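Local structure of exopolyphosphatase (Aquifex aeolicus, 1T6C) at residues A15-G20 against Q68-Y73; R105-R108 against L112-E115; T217-L222 against K237-G242. The protein probably hydrolyses phosphoanhydride bonds in inorganic polyphosphate or guanosine pentaphosphate, and it binds a calcium ion. One frame throughout, in Å; residues are numbered along the deposited sequence.

Contacts 1 and 2 belong to the same five-stranded sheet and its helical layer, whereas contact 3 lies in the six-stranded sheet region, on the opposite side of the chain's centre, about 31 Å from contact 1 and 39 Å from contact 2 between centres. The first two touch each other: Leu70 CD1 of contact 1 packs 3.9 Å from Val106 CG2 of contact 2, joining helices 60-79 and 99-109. Contacts 1 and 3 are buried and built from aliphatic groups between helix and strand. Contact 2, a short turn from helix to edge strand, is only partly buried; there a backbone carbonyl and a lysine's aliphatic chain join the valines.

Contact 1 (A15-G20 against Q68-Y73)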
ATOM      1  N   ALA A  15     -11.201 -12.351   7.515  1.00 10.75           N
ATOM      2  CA  ALA A  15     -10.339 -12.367   6.353  1.00  9.71           C
ATOM      3  C   ALA A  15     -10.606 -11.213   5.424  1.00  9.80           C
ATOM      4  O   ALA A  15     -11.718 -10.689   5.343  1.00 10.07           O
ATOM      5  CB  ALA A  15     -10.536 -13.627   5.593  1.00 10.48           C
ATOM      6  N   SER A  16      -9.569 -10.877   4.662  1.00  9.99           N
ATOM      7  CA  SER A  16      -9.648  -9.873   3.621  1.00 10.00           C
ATOM      8  C   SER A  16      -9.091 -10.457   2.351  1.00 10.50           C
ATOM      9  O   SER A  16      -8.165 -11.266   2.409  1.00 10.42           O
ATOM     10  CB  SER A  16      -8.896  -8.573   3.978  1.00 11.54           C
ATOM     11  OG  SER A  16      -7.519  -8.790   4.049  1.00 13.69           O
ATOM     12  N   ILE A  17      -9.679 -10.054   1.236  1.00 10.03           N
ATOM     13  CA  ILE A  17      -9.165 -10.383  -0.107  1.00  9.60           C
ATOM     14  C   ILE A  17      -9.022  -9.051  -0.813  1.00 10.70           C
ATOM     15  O   ILE A  17      -9.935  -8.226  -0.798  1.00 10.65           O
ATOM     16  CB  ILE A  17     -10.134 -11.291  -0.826  1.00 10.09           C
ATOM     17  CG1 ILE A  17     -10.176 -12.663  -0.156  1.00 12.33           C
ATOM     18  CG2 ILE A  17      -9.747 -11.399  -2.281  1.00 10.84           C
ATOM     19  CD1 ILE A  17     -11.218 -13.591  -0.720  1.00 13.46           C
ATOM     20  N   ASP A  18      -7.862  -8.829  -1.411  1.00 11.63           N
ATOM     21  CA  ASP A  18      -7.585  -7.648  -2.217  1.00 12.78           C
ATOM     22  C   ASP A  18      -7.180  -8.070  -3.624  1.00 12.34           C
ATOM     23  O   ASP A  18      -6.247  -8.829  -3.804  1.00 13.40           O
ATOM     24  CB  ASP A  18      -6.620  -6.674  -1.560  0.70 13.57           C
ATOM     25  CG  ASP A  18      -5.290  -7.202  -1.392  0.70 18.44           C
ATOM     26  OD1 ASP A  18      -5.145  -8.173  -0.599  0.70 23.51           O
ATOM     27  OD2 ASP A  18      -4.301  -6.700  -1.987  0.70 23.85           O
ATOM     28  N   ILE A  19      -7.929  -7.568  -4.585  1.00 12.49           N
ATOM     29  CA  ILE A  19      -7.720  -7.850  -5.990  1.00 13.54           C
ATOM     30  C   ILE A  19      -7.139  -6.587  -6.595  1.00 14.35           C
ATOM     31  O   ILE A  19      -7.810  -5.562  -6.669  1.00 14.93           O
ATOM     32  CB  ILE A  19      -9.074  -8.199  -6.659  1.00 14.10           C
ATOM     33  CG1 ILE A  19      -9.693  -9.456  -6.036  1.00 16.23           C
ATOM     34  CG2 ILE A  19      -8.900  -8.312  -8.179  1.00 15.71           C
ATOM     35  CD1 ILE A  19     -11.067  -9.757  -6.553  1.00 19.12           C
ATOM     36  N   GLY A  20      -5.903  -6.673  -7.056  1.00 15.36           N
ATOM     37  CA  GLY A  20      -5.265  -5.582  -7.763  1.00 16.26           C
ATOM     38  C   GLY A  20      -4.970  -5.945  -9.200  1.00 15.97           C
ATOM     39  O   GLY A  20      -5.347  -7.008  -9.657  1.00 16.44           O
ATOM     40  N   GLN A  68     -10.239 -18.729 -10.614  1.00 17.66           N
ATOM     41  CA  GLN A  68      -9.754 -19.972 -10.007  1.00 17.94           C
ATOM     42  C   GLN A  68      -9.037 -19.711  -8.678  1.00 16.19           C
ATOM     43  O   GLN A  68      -9.246 -20.446  -7.739  1.00 16.19           O
ATOM     44  CB  GLN A  68      -8.853 -20.766 -10.974  1.00 19.26           C
ATOM     45  CG  GLN A  68      -8.474 -22.199 -10.494  1.00 25.16           C
ATOM     46  CD  GLN A  68      -9.592 -22.963  -9.728  1.00 31.40           C
ATOM     47  OE1 GLN A  68      -9.517 -23.150  -8.484  1.00 34.25           O
ATOM     48  NE2 GLN A  68     -10.614 -23.405 -10.463  1.00 34.62           N
ATOM     49  N   VAL A  69      -8.258 -18.641  -8.596  1.00 16.00           N
ATOM     50  CA  VAL A  69      -7.568 -18.259  -7.355  1.00 14.74           C
ATOM     51  C   VAL A  69      -8.587 -17.932  -6.262  1.00 14.14           C
ATOM     52  O   VAL A  69      -8.422 -18.316  -5.100  1.00 13.65           O
ATOM     53  CB  VAL A  69      -6.637 -17.039  -7.564  1.00 14.71           C
ATOM     54  CG1 VAL A  69      -6.181 -16.471  -6.228  1.00 17.84           C
ATOM     55  CG2 VAL A  69      -5.438 -17.431  -8.434  1.00 16.94           C
ATOM     56  N   LEU A  70      -9.647 -17.230  -6.652  1.00 13.83           N
ATOM     57  CA  LEU A  70     -10.672 -16.825  -5.709  1.00 13.28           C
ATOM     58  C   LEU A  70     -11.410 -18.054  -5.187  1.00 13.03           C
ATOM     59  O   LEU A  70     -11.759 -18.098  -4.020  1.00 12.36           O
ATOM     60  CB  LEU A  70     -11.632 -15.779  -6.318  1.00 12.79           C
ATOM     61  CG  LEU A  70     -11.019 -14.427  -6.615  1.00 11.88           C
ATOM     62  CD1 LEU A  70     -11.946 -13.534  -7.390  1.00 14.18           C
ATOM     63  CD2 LEU A  70     -10.595 -13.723  -5.311  1.00 12.92           C
ATOM     64  N   LYS A  71     -11.657 -19.051  -6.043  1.00 14.74           N
ATOM     65  CA  LYS A  71     -12.257 -20.293  -5.576  1.00 15.22           C
ATOM     66  C   LYS A  71     -11.371 -20.970  -4.522  1.00 15.76           C
ATOM     67  O   LYS A  71     -11.872 -21.433  -3.497  1.00 15.96           O
ATOM     68  CB  LYS A  71     -12.575 -21.240  -6.747  1.00 16.27           C
ATOM     69  CG  LYS A  71     -13.670 -20.749  -7.664  1.00 15.45           C
ATOM     70  CD  LYS A  71     -13.815 -21.673  -8.885  1.00 18.05           C
ATOM     71  CE  LYS A  71     -15.029 -21.420  -9.679  1.00 19.04           C
ATOM     72  NZ  LYS A  71     -15.075 -22.381 -10.840  1.00 22.61           N
ATOM     73  N   GLU A  72     -10.057 -20.980  -4.758  1.00 16.08           N
ATOM     74  CA  GLU A  72      -9.108 -21.568  -3.829  1.00 16.39           C
ATOM     75  C   GLU A  72      -9.108 -20.803  -2.513  1.00 15.09           C
ATOM     76  O   GLU A  72      -9.133 -21.409  -1.460  1.00 14.28           O
ATOM     77  CB  GLU A  72      -7.726 -21.605  -4.456  1.00 18.35           C
ATOM     78  CG  GLU A  72      -7.708 -22.600  -5.609  1.00 24.14           C
ATOM     79  CD  GLU A  72      -6.539 -22.452  -6.562  1.00 32.97           C
ATOM     80  OE1 GLU A  72      -5.600 -21.672  -6.259  1.00 39.41           O
ATOM     81  OE2 GLU A  72      -6.561 -23.145  -7.625  1.00 39.64           O
ATOM     82  N   TYR A  73      -9.201 -19.477  -2.588  1.00 13.80           N
ATOM     83  CA  TYR A  73      -9.278 -18.674  -1.367  1.00 12.76           C
ATOM     84  C   TYR A  73     -10.572 -18.926  -0.627  1.00 13.75           C
ATOM     85  O   TYR A  73     -10.577 -19.039   0.579  1.00 12.23           O
ATOM     86  CB  TYR A  73      -9.129 -17.192  -1.682  1.00 13.06           C
ATOM     87  CG  TYR A  73      -7.746 -16.747  -2.133  1.00 10.74           C
ATOM     88  CD1 TYR A  73      -6.648 -17.626  -2.128  1.00 14.00           C
ATOM     89  CD2 TYR A  73      -7.529 -15.438  -2.488  1.00  9.95           C
ATOM     90  CE1 TYR A  73      -5.401 -17.205  -2.564  1.00 15.35           C
ATOM     91  CE2 TYR A  73      -6.309 -14.994  -2.865  1.00 12.05           C
ATOM     92  CZ  TYR A  73      -5.235 -15.884  -2.903  1.00 13.30           C
ATOM     93  OH  TYR A  73      -4.025 -15.417  -3.283  1.00 15.83           O
TER
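Ile17 and Ile19 meet Leu70 and Tyr73 where a helix packs on a central strand of the actin-like fold. Strand 12-19 lies between 23-32 and 84-89 in the five-stranded sheet, and helix 60-79 runs almost antiparallel to it, with segment axes 174° apart and 11.1 Å between them at closest approach. That spacing is bridged by two isoleucines, a leucine and a tyrosine.

Ile17 points from the strand toward the helix and divides its two branches between two partners. With chi1 at -68°, CG1 is anti to the carbonyl carbon and CG2 anti to the backbone N; CG2 reaches the CD2 methyl of Leu70 at 3.9 Å, the two side chains meeting at a slant. The longer branch goes to Tyr73: Ile17 CD1 lies near the plane of the ring, at its edge, with Tyr73 CB the nearest atom at 4.3 Å. Ile19, two residues on and thus on the same side of the strand, reaches Leu70 at roughly a right angle; its CD1 lies 4.0 Å from Leu70 CD1. The leucine fork therefore faces both isoleucines. A forked end with two methyls suits this place, as beta-branched isoleucines suit a strand.

On the sheet's other face the strand carries polar residues: Ser16 OG bonds to Arg301 O, and Asp18 makes a salt bridge with Arg301, so that face meets the start of helix 300-313. Tyrosine is fitting at 73 because its ring is apolar while its hydroxyl can be satisfied at depth, by a hydrogen bond with Val24 O of the adjoining strand. One turn earlier in the helix, Val69 supports the ring from a face: its CG1 stands 3.5 Å above the plane of the Tyr73 ring, displaced toward the rim.

Contact 2 (R105-R108 against L112-E115); sequences RVKR and LVVE
Val106 and Lys107, consecutive residues of helix 99-109, meet Leu112 to Val114, where the chain turns sharply into strand 114-116 at the edge of the sheet. Apolar packing centres on one methyl. Val106 CG1, set anti to its own backbone nitrogen (chi1 176°), lies 3.9 Å from Val114 CG2 and 4.2 Å from Leu112 CB. Valine is short enough for so tight a return of the chain. Val114 in turn rests on Ala87 and Ala89 of the neighbouring strand, carrying the packing into the sheet. Farther out, the extended aliphatic chain of Lys107 passes Val113, with Lys107 CG 4.4 Å from Val113 CG2.

The carbonyl of Leu112 supplies the polar part. Lys107 CA donates a CA-H...O contact to Leu112 O at 3.4 Å, with 137° at the hydrogen, a bent and weak interaction. Val106 CG1 stands 3.5 Å from the same oxygen, so two successive residues of the helix border it.

Charged groups find their partners elsewhere: Arg105 bridges to Glu64 and Glu109, and Glu115 to Lys86. Between the two segments themselves, then, cohesion comes from dispersion forces and one weak carbon-donor contact, with lysine contributing through its methylenes rather than its charge.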
ATOM      1  N   ARG A 105     -19.514 -12.568 -12.355  1.00 16.16           N
ATOM      2  CA  ARG A 105     -19.060 -13.969 -12.369  1.00 16.12           C
ATOM      3  C   ARG A 105     -18.551 -14.388 -10.991  1.00 15.38           C
ATOM      4  O   ARG A 105     -18.769 -15.496 -10.566  1.00 14.86           O
ATOM      5  CB  ARG A 105     -17.949 -14.190 -13.393  1.00 16.37           C
ATOM      6  CG  ARG A 105     -18.392 -14.158 -14.845  1.00 18.51           C
ATOM      7  CD  ARG A 105     -17.299 -14.654 -15.791  1.00 20.14           C
ATOM      8  NE  ARG A 105     -16.989 -16.066 -15.544  1.00 21.21           N
ATOM      9  CZ  ARG A 105     -15.929 -16.709 -16.028  1.00 23.16           C
ATOM     10  NH1 ARG A 105     -15.083 -16.104 -16.851  1.00 22.17           N
ATOM     11  NH2 ARG A 105     -15.743 -17.986 -15.717  1.00 24.53           N
ATOM     12  N   VAL A 106     -17.871 -13.484 -10.291  1.00 15.02           N
ATOM     13  CA  VAL A 106     -17.355 -13.838  -8.982  1.00 14.46           C
ATOM     14  C   VAL A 106     -18.502 -14.114  -7.989  1.00 14.15           C
ATOM     15  O   VAL A 106     -18.447 -15.043  -7.215  1.00 13.84           O
ATOM     16  CB  VAL A 106     -16.366 -12.778  -8.447  1.00 14.63           C
ATOM     17  CG1 VAL A 106     -15.914 -13.114  -7.034  1.00 15.41           C
ATOM     18  CG2 VAL A 106     -15.159 -12.683  -9.356  1.00 14.66           C
ATOM     19  N   LYS A 107     -19.576 -13.350  -8.083  1.00 13.92           N
ATOM     20  CA  LYS A 107     -20.723 -13.578  -7.221  1.00 13.68           C
ATOM     21  C   LYS A 107     -21.303 -14.952  -7.482  1.00 13.55           C
ATOM     22  O   LYS A 107     -21.609 -15.703  -6.575  1.00 14.79           O
ATOM     23  CB  LYS A 107     -21.806 -12.521  -7.482  1.00 14.01           C
ATOM     24  CG  LYS A 107     -21.374 -11.120  -7.067  1.00 14.30           C
ATOM     25  CD  LYS A 107     -22.319 -10.024  -7.508  1.00 17.34           C
ATOM     26  CE  LYS A 107     -21.665  -8.661  -7.242  1.00 21.42           C
ATOM     27  NZ  LYS A 107     -22.458  -7.506  -7.715  1.00 25.94           N
ATOM     28  N   ARG A 108     -21.471 -15.255  -8.761  1.00 14.97           N
ATOM     29  CA  ARG A 108     -22.202 -16.449  -9.149  1.00 15.77           C
ATOM     30  C   ARG A 108     -21.358 -17.711  -8.978  1.00 16.58           C
ATOM     31  O   ARG A 108     -21.867 -18.746  -8.552  1.00 18.05           O
ATOM     32  CB  ARG A 108     -22.668 -16.350 -10.617  1.00 16.41           C
ATOM     33  CG  ARG A 108     -23.560 -15.170 -10.951  1.00 17.74           C
ATOM     34  CD  ARG A 108     -25.012 -15.310 -10.572  1.00 18.70           C
ATOM     35  NE  ARG A 108     -25.273 -15.233  -9.137  1.00 15.78           N
ATOM     36  CZ  ARG A 108     -25.376 -14.099  -8.448  1.00 15.12           C
ATOM     37  NH1 ARG A 108     -25.203 -12.926  -9.029  1.00 13.12           N
ATOM     38  NH2 ARG A 108     -25.639 -14.150  -7.162  1.00 15.68           N
ATOM     39  N   LEU A 112     -18.925 -14.833  -3.614  1.00 15.61           N
ATOM     40  CA  LEU A 112     -18.280 -13.722  -2.924  1.00 16.13           C
ATOM     41  C   LEU A 112     -18.646 -12.415  -3.627  1.00 14.78           C
ATOM     42  O   LEU A 112     -18.572 -12.340  -4.856  1.00 14.51           O
ATOM     43  CB  LEU A 112     -16.759 -13.885  -2.942  0.50 16.83           C
ATOM     44  CG  LEU A 112     -15.950 -14.021  -1.649  0.50 19.53           C
ATOM     45  CD1 LEU A 112     -16.716 -14.562  -0.480  0.50 18.77           C
ATOM     46  CD2 LEU A 112     -14.729 -14.882  -1.956  0.50 18.21           C
ATOM     47  N   VAL A 113     -19.017 -11.402  -2.863  1.00 13.05           N
ATOM     48  CA  VAL A 113     -19.088 -10.024  -3.359  1.00 13.20           C
ATOM     49  C   VAL A 113     -17.723  -9.353  -3.217  1.00 13.40           C
ATOM     50  O   VAL A 113     -17.123  -9.415  -2.155  1.00 15.10           O
ATOM     51  CB  VAL A 113     -20.168  -9.191  -2.617  1.00 14.17           C
ATOM     52  CG1 VAL A 113     -20.163  -7.767  -3.067  1.00 14.82           C
ATOM     53  CG2 VAL A 113     -21.540  -9.798  -2.882  1.00 15.78           C
ATOM     54  N   VAL A 114     -17.245  -8.768  -4.308  1.00 12.97           N
ATOM     55  CA  VAL A 114     -16.018  -7.968  -4.316  1.00 13.07           C
ATOM     56  C   VAL A 114     -16.460  -6.514  -4.537  1.00 13.69           C
ATOM     57  O   VAL A 114     -17.149  -6.208  -5.503  1.00 14.66           O
ATOM     58  CB  VAL A 114     -15.082  -8.381  -5.453  1.00 13.74           C
ATOM     59  CG1 VAL A 114     -13.834  -7.452  -5.478  1.00 14.21           C
ATOM     60  CG2 VAL A 114     -14.668  -9.835  -5.324  1.00 14.20           C
ATOM     61  N   GLU A 115     -16.128  -5.647  -3.585  1.00 12.63           N
ATOM     62  CA  GLU A 115     -16.428  -4.236  -3.686  1.00 13.48           C
ATOM     63  C   GLU A 115     -15.277  -3.501  -4.346  1.00 13.93           C
ATOM     64  O   GLU A 115     -14.160  -3.597  -3.896  1.00 12.47           O
ATOM     65  CB  GLU A 115     -16.649  -3.635  -2.309  1.00 13.44           C
ATOM     66  CG  GLU A 115     -17.096  -2.190  -2.441  1.00 15.85           C
ATOM     67  CD  GLU A 115     -17.211  -1.467  -1.124  1.00 19.43           C
ATOM     68  OE1 GLU A 115     -16.827  -2.019  -0.057  1.00 22.57           O
ATOM     69  OE2 GLU A 115     -17.667  -0.302  -1.188  1.00 21.12           O
TER

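Contact 3 (T217-L222 against K237-G242); sequences TTLAAL and KVLTYG
Leu239 reaches from the edge strand 238-240 to Leu219 and Ala220 on helix 214-223, in the half of the actin-like fold built on the six-stranded sheet. The strand is the outermost on its side of that sheet and runs antiparallel to 292-296, to which it is tied by backbone hydrogen bonds of Lys237 with Val295 and Leu239 with Leu293.

The nonpolar part is carried by Leu239 CD1. The leucine's CG lies anti to the carbonyl carbon (chi1 -71°), and chi2 of 172° extends CD1 away from CA toward the helix backbone. There CD1 meets Leu219 CB at 4.1 Å and Ala220 CB at 4.3 Å, settling between two consecutive helical residues. All three residues are buried, and each sends its first side-chain bond, from CA to CB, toward the opposing segment, so the strand's leucine and the two helical residues converge on one spot. Alanine is the right size at 220, since its lone methyl allows the leucine to come down to the main chain; Leu219, by contrast, carries its bulk onward to Trp247 and Ile278.

Polar bonds stay within each element or run to its surroundings. In the helix, Ala221 N bonds to Thr217 O at 3.0 Å and Leu222 N to Thr218 O at 2.9 Å. Thr240 ends the strand and serves as N-cap of helix 241-251: its hydroxyl caps a backbone N of the first turn, and its own N bonds to Gln243 OE1, an arrangement consistent with a capping box.

The closest approach of the whole contact joins side chain to backbone: Leu239 CD1 stands 3.9 Å from Ala220 N.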
ATOM      1  N   THR A 217       9.030   0.760   4.010  1.00 10.85           N
ATOM      2  CA  THR A 217       9.429  -0.390   4.803  1.00 10.69           C
ATOM      3  C   THR A 217      10.788  -0.898   4.333  1.00  9.96           C
ATOM      4  O   THR A 217      11.584  -1.347   5.136  1.00 10.67           O
ATOM      5  CB  THR A 217       8.403  -1.550   4.783  1.00 11.92           C
ATOM      6  OG1 THR A 217       8.041  -1.893   3.434  1.00 11.77           O
ATOM      7  CG2 THR A 217       7.104  -1.134   5.474  1.00 13.03           C
ATOM      8  N   THR A 218      11.055  -0.845   3.032  1.00 11.09           N
ATOM      9  CA  THR A 218      12.398  -1.175   2.541  1.00 11.05           C
ATOM     10  C   THR A 218      13.419  -0.215   3.090  1.00 11.43           C
ATOM     11  O   THR A 218      14.474  -0.645   3.544  1.00 11.76           O
ATOM     12  CB  THR A 218      12.427  -1.171   1.027  1.00 11.36           C
ATOM     13  OG1 THR A 218      11.534  -2.183   0.537  1.00 13.60           O
ATOM     14  CG2 THR A 218      13.808  -1.533   0.523  1.00 11.15           C
ATOM     15  N   LEU A 219      13.092   1.081   3.126  1.00 11.11           N
ATOM     16  CA  LEU A 219      13.999   2.080   3.700  1.00 12.10           C
ATOM     17  C   LEU A 219      14.296   1.811   5.164  1.00 11.52           C
ATOM     18  O   LEU A 219      15.451   1.855   5.593  1.00 12.25           O
ATOM     19  CB  LEU A 219      13.420   3.487   3.528  1.00 13.03           C
ATOM     20  CG  LEU A 219      13.872   4.429   2.444  1.00 18.45           C
ATOM     21  CD1 LEU A 219      13.650   5.838   2.934  1.00 18.51           C
ATOM     22  CD2 LEU A 219      15.313   4.255   2.010  1.00 19.49           C
ATOM     23  N   ALA A 220      13.260   1.463   5.933  1.00 10.54           N
ATOM     24  CA  ALA A 220      13.439   1.130   7.328  1.00 11.24           C
ATOM     25  C   ALA A 220      14.334  -0.087   7.492  1.00 10.73           C
ATOM     26  O   ALA A 220      15.244  -0.084   8.331  1.00 11.35           O
ATOM     27  CB  ALA A 220      12.091   0.917   8.008  1.00 11.31           C
ATOM     28  N   ALA A 221      14.134  -1.129   6.690  1.00 10.18           N
ATOM     29  CA  ALA A 221      14.998  -2.306   6.742  1.00 10.61           C
ATOM     30  C   ALA A 221      16.438  -1.940   6.406  1.00 11.71           C
ATOM     31  O   ALA A 221      17.365  -2.433   7.019  1.00 12.25           O
ATOM     32  CB  ALA A 221      14.489  -3.388   5.783  1.00 11.03           C
ATOM     33  N   LEU A 222      16.642  -1.092   5.408  1.00 11.16           N
ATOM     34  CA  LEU A 222      17.997  -0.641   5.065  1.00 12.81           C
ATOM     35  C   LEU A 222      18.637   0.158   6.211  1.00 13.40           C
ATOM     36  O   LEU A 222      19.785  -0.146   6.636  1.00 13.61           O
ATOM     37  CB  LEU A 222      17.959   0.181   3.764  1.00 13.09           C
ATOM     38  CG  LEU A 222      17.593  -0.563   2.483  1.00 14.91           C
ATOM     39  CD1 LEU A 222      17.407   0.413   1.341  1.00 14.98           C
ATOM     40  CD2 LEU A 222      18.664  -1.580   2.123  1.00 18.53           C
ATOM     41  N   LYS A 237       9.399   1.523  13.657  1.00 14.38           N
ATOM     42  CA  LYS A 237      10.670   2.230  13.566  1.00 14.54           C
ATOM     43  C   LYS A 237      10.438   3.678  13.122  1.00 14.37           C
ATOM     44  O   LYS A 237       9.541   3.971  12.327  1.00 13.75           O
ATOM     45  CB  LYS A 237      11.608   1.539  12.572  1.00 15.08           C
ATOM     46  CG  LYS A 237      12.223   0.248  13.052  1.00 17.36           C
ATOM     47  CD  LYS A 237      13.090   0.469  14.311  1.00 19.88           C
ATOM     48  CE  LYS A 237      14.081  -0.664  14.538  1.00 23.68           C
ATOM     49  NZ  LYS A 237      13.401  -1.770  15.259  1.00 27.14           N
ATOM     50  N   VAL A 238      11.261   4.580  13.629  1.00 13.87           N
ATOM     51  CA  VAL A 238      11.281   5.974  13.180  1.00 14.34           C
ATOM     52  C   VAL A 238      12.304   6.185  12.078  1.00 14.78           C
ATOM     53  O   VAL A 238      13.415   5.622  12.120  1.00 14.69           O
ATOM     54  CB  VAL A 238      11.605   6.895  14.350  1.00 15.46           C
ATOM     55  CG1 VAL A 238      11.784   8.322  13.884  1.00 15.53           C
ATOM     56  CG2 VAL A 238      10.524   6.760  15.385  1.00 17.26           C
ATOM     57  N   LEU A 239      11.943   7.013  11.090  1.00 13.55           N
ATOM     58  CA  LEU A 239      12.900   7.509  10.113  1.00 13.51           C
ATOM     59  C   LEU A 239      12.857   9.026  10.119  1.00 12.89           C
ATOM     60  O   LEU A 239      11.783   9.628   9.981  1.00 12.92           O
ATOM     61  CB  LEU A 239      12.563   6.997   8.713  1.00 13.55           C
ATOM     62  CG  LEU A 239      12.827   5.502   8.478  1.00 12.69           C
ATOM     63  CD1 LEU A 239      12.267   5.073   7.114  1.00 11.89           C
ATOM     64  CD2 LEU A 239      14.262   5.165   8.565  1.00 13.54           C
ATOM     65  N   THR A 240      14.029   9.642  10.258  1.00 14.24           N
ATOM     66  CA  THR A 240      14.099  11.092  10.269  1.00 14.07           C
ATOM     67  C   THR A 240      14.254  11.609   8.870  1.00 13.80           C
ATOM     68  O   THR A 240      14.682  10.882   7.988  1.00 13.59           O
ATOM     69  CB  THR A 240      15.291  11.604  11.122  1.00 14.61           C
ATOM     70  OG1 THR A 240      16.510  11.197  10.523  1.00 15.19           O
ATOM     71  CG2 THR A 240      15.315  10.973  12.470  1.00 15.49           C
ATOM     72  N   TYR A 241      14.011  12.899   8.686  1.00 12.69           N
ATOM     73  CA  TYR A 241      14.290  13.576   7.426  1.00 13.72           C
ATOM     74  C   TYR A 241      15.750  13.286   7.034  1.00 13.36           C
ATOM     75  O   TYR A 241      16.038  12.934   5.893  1.00 12.83           O
ATOM     76  CB  TYR A 241      14.038  15.088   7.554  1.00 13.36           C
ATOM     77  CG  TYR A 241      14.353  15.800   6.264  1.00 14.23           C
ATOM     78  CD1 TYR A 241      13.383  15.979   5.300  1.00 14.15           C
ATOM     79  CD2 TYR A 241      15.656  16.250   5.988  1.00 12.93           C
ATOM     80  CE1 TYR A 241      13.696  16.622   4.069  1.00 16.57           C
ATOM     81  CE2 TYR A 241      15.960  16.884   4.794  1.00 15.67           C
ATOM     82  CZ  TYR A 241      14.981  17.057   3.837  1.00 17.63           C
ATOM     83  OH  TYR A 241      15.322  17.668   2.656  1.00 21.26           O
ATOM     84  N   GLY A 242      16.689  13.501   7.970  1.00 12.98           N
ATOM     85  CA  GLY A 242      18.097  13.251   7.689  1.00 13.45           C
ATOM     86  C   GLY A 242      18.422  11.849   7.196  1.00 13.14           C
ATOM     87  O   GLY A 242      19.236  11.683   6.295  1.00 13.33           O
TER